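Local coordinates for cobalt-precorrin-5B C(1)-methyltransferase (Archaeoglobus fulgidus, PDB 1SR8), which probably methylates C-1 of cobalt-precorrin-5B with S-adenosyl-L-methionine to give cobalt-precorrin-6A, a step of the anaerobic route to adenosylcobalamin, at residues A55-K60 and R148-S153. Sequence-based numbering, arbitrary orientation.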
# COMPACT_ATOMS: atom_id res chain seq x y z
N ALA A 55 -0.00 16.92 -13.10
CA ALA A 55 0.85 17.73 -13.96
C ALA A 55 0.26 17.85 -15.37
O ALA A 55 0.25 18.93 -15.95
CB ALA A 55 2.25 17.14 -14.00
N ILE A 56 -0.23 16.73 -15.91
CA ILE A 56 -0.82 16.70 -17.26
C ILE A 56 -2.14 17.47 -17.30
O ILE A 56 -2.38 18.26 -18.20
CB ILE A 56 -1.09 15.24 -17.74
CG1 ILE A 56 0.23 14.51 -17.97
CG2 ILE A 56 -1.93 15.25 -19.01
CD1 ILE A 56 0.06 13.07 -18.39
N ALA A 57 -2.99 17.20 -16.33
CA ALA A 57 -4.28 17.86 -16.24
C ALA A 57 -4.15 19.37 -16.04
O ALA A 57 -4.93 20.14 -16.60
CB ALA A 57 -5.06 17.26 -15.09
N SER A 58 -3.16 19.80 -15.26
CA SER A 58 -2.96 21.23 -14.98
C SER A 58 -2.59 22.05 -16.20
O SER A 58 -2.61 23.28 -16.15
CB SER A 58 -1.90 21.41 -13.89
OG SER A 58 -0.61 21.14 -14.40
N LEU A 59 -2.23 21.39 -17.29
CA LEU A 59 -1.88 22.11 -18.50
C LEU A 59 -3.09 22.81 -19.08
O LEU A 59 -3.00 23.94 -19.55
CB LEU A 59 -1.32 21.15 -19.53
CG LEU A 59 0.12 20.72 -19.30
CD1 LEU A 59 0.56 19.83 -20.45
CD2 LEU A 59 0.99 21.95 -19.19
N LYS A 60 -4.24 22.13 -19.06
CA LYS A 60 -5.45 22.70 -19.61
C LYS A 60 -6.51 23.16 -18.61
O LYS A 60 -7.69 23.25 -18.95
CB LYS A 60 -6.08 21.72 -20.61
CG LYS A 60 -6.02 20.26 -20.20
CD LYS A 60 -6.70 19.39 -21.27
CE LYS A 60 -8.20 19.19 -21.00
NZ LYS A 60 -8.93 20.44 -20.64
N ARG A 148 -4.62 10.56 -22.68
CA ARG A 148 -5.79 10.53 -23.55
C ARG A 148 -6.87 11.54 -23.15
O ARG A 148 -7.40 12.24 -24.00
CB ARG A 148 -6.39 9.12 -23.56
CG ARG A 148 -5.57 8.12 -24.33
CD ARG A 148 -6.04 6.72 -24.07
NE ARG A 148 -5.39 5.76 -24.96
CZ ARG A 148 -5.41 4.45 -24.77
NH1 ARG A 148 -6.05 3.94 -23.72
NH2 ARG A 148 -4.79 3.64 -25.62
N GLU A 149 -7.18 11.61 -21.87
CA GLU A 149 -8.21 12.54 -21.41
C GLU A 149 -7.87 13.99 -21.70
O GLU A 149 -8.74 14.77 -22.08
CB GLU A 149 -8.41 12.39 -19.90
CG GLU A 149 -9.56 13.22 -19.36
CD GLU A 149 -9.86 12.91 -17.91
OE1 GLU A 149 -9.82 11.72 -17.54
OE2 GLU A 149 -10.15 13.86 -17.15
N PHE A 150 -6.60 14.34 -21.53
CA PHE A 150 -6.15 15.70 -21.75
C PHE A 150 -5.36 15.88 -23.04
O PHE A 150 -4.61 16.83 -23.19
CB PHE A 150 -5.32 16.13 -20.54
CG PHE A 150 -6.08 16.03 -19.24
CD1 PHE A 150 -7.01 17.00 -18.88
CD2 PHE A 150 -5.90 14.92 -18.42
CE1 PHE A 150 -7.76 16.87 -17.71
CE2 PHE A 150 -6.65 14.78 -17.25
CZ PHE A 150 -7.58 15.76 -16.89
N ASN A 151 -5.57 14.95 -23.97
CA ASN A 151 -4.90 14.97 -25.26
C ASN A 151 -3.45 15.43 -25.15
O ASN A 151 -3.00 16.34 -25.84
CB ASN A 151 -5.68 15.88 -26.21
CG ASN A 151 -5.64 15.38 -27.64
OD1 ASN A 151 -4.63 15.55 -28.35
ND2 ASN A 151 -6.73 14.75 -28.08
N PHE A 152 -2.73 14.76 -24.26
CA PHE A 152 -1.33 15.04 -23.98
C PHE A 152 -0.46 14.06 -24.78
O PHE A 152 -0.81 12.89 -24.92
CB PHE A 152 -1.09 14.86 -22.48
CG PHE A 152 0.32 15.14 -22.05
CD1 PHE A 152 0.83 16.43 -22.07
CD2 PHE A 152 1.13 14.10 -21.59
CE1 PHE A 152 2.13 16.70 -21.63
CE2 PHE A 152 2.43 14.35 -21.15
CZ PHE A 152 2.93 15.65 -21.17
N SER A 153 0.66 14.54 -25.30
CA SER A 153 1.56 13.68 -26.07
C SER A 153 2.99 13.69 -25.56
O SER A 153 3.83 12.95 -26.05
CB SER A 153 1.54 14.07 -27.56
OG SER A 153 1.90 15.43 -27.73
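F150 lays one face of its ring on the backbone of A57. This is a CH-pi contact: A57 CA stands 3.7 Å from the centroid of the F150 ring, only 3° off the ring normal. On the same face A57 CB reaches the far end of the ring, 3.4 Å from F150 CZ. The opposite face of F150 carries E149 CG, offset toward the rim. A second CH-pi contact joins I56 and F152. I56 CG1 sits 4.0 Å from the centroid of the F152 ring, over the face but toward its rim. F152 CG is anti to the backbone N (chi1 -179°), which carries the ring across to I56; the two side chains cross at about a right angle.

Both phenylalanines belong to the Schellman motif that ends helix 133-149, one on either side of N151, its C-prime residue with positive phi. F152 N turns back to S147 O and N151 N, by a weak bond, to R148 O. The turn places both rings against the C-terminal end of helix 44-57.

The remaining contacts are apolar. I56 CG2 lies 3.6 Å from F152 CB and also meets F150 CB, so this methyl touches the CB atoms of both phenylalanines. I56 CD1 reaches F152 CD2, and L59 CD1 touches F152 CE1 at 3.7 Å. K60 bends at chi3 (-90°) and brings CE to the ring edge, 3.3 Å from F150 CD1. With an alanine at F150 the ring would be gone, which would probably uncover A57 CA and CB and take away the edge that K60 CE meets. Toward strand 105-111, L59 and F152 both touch V110.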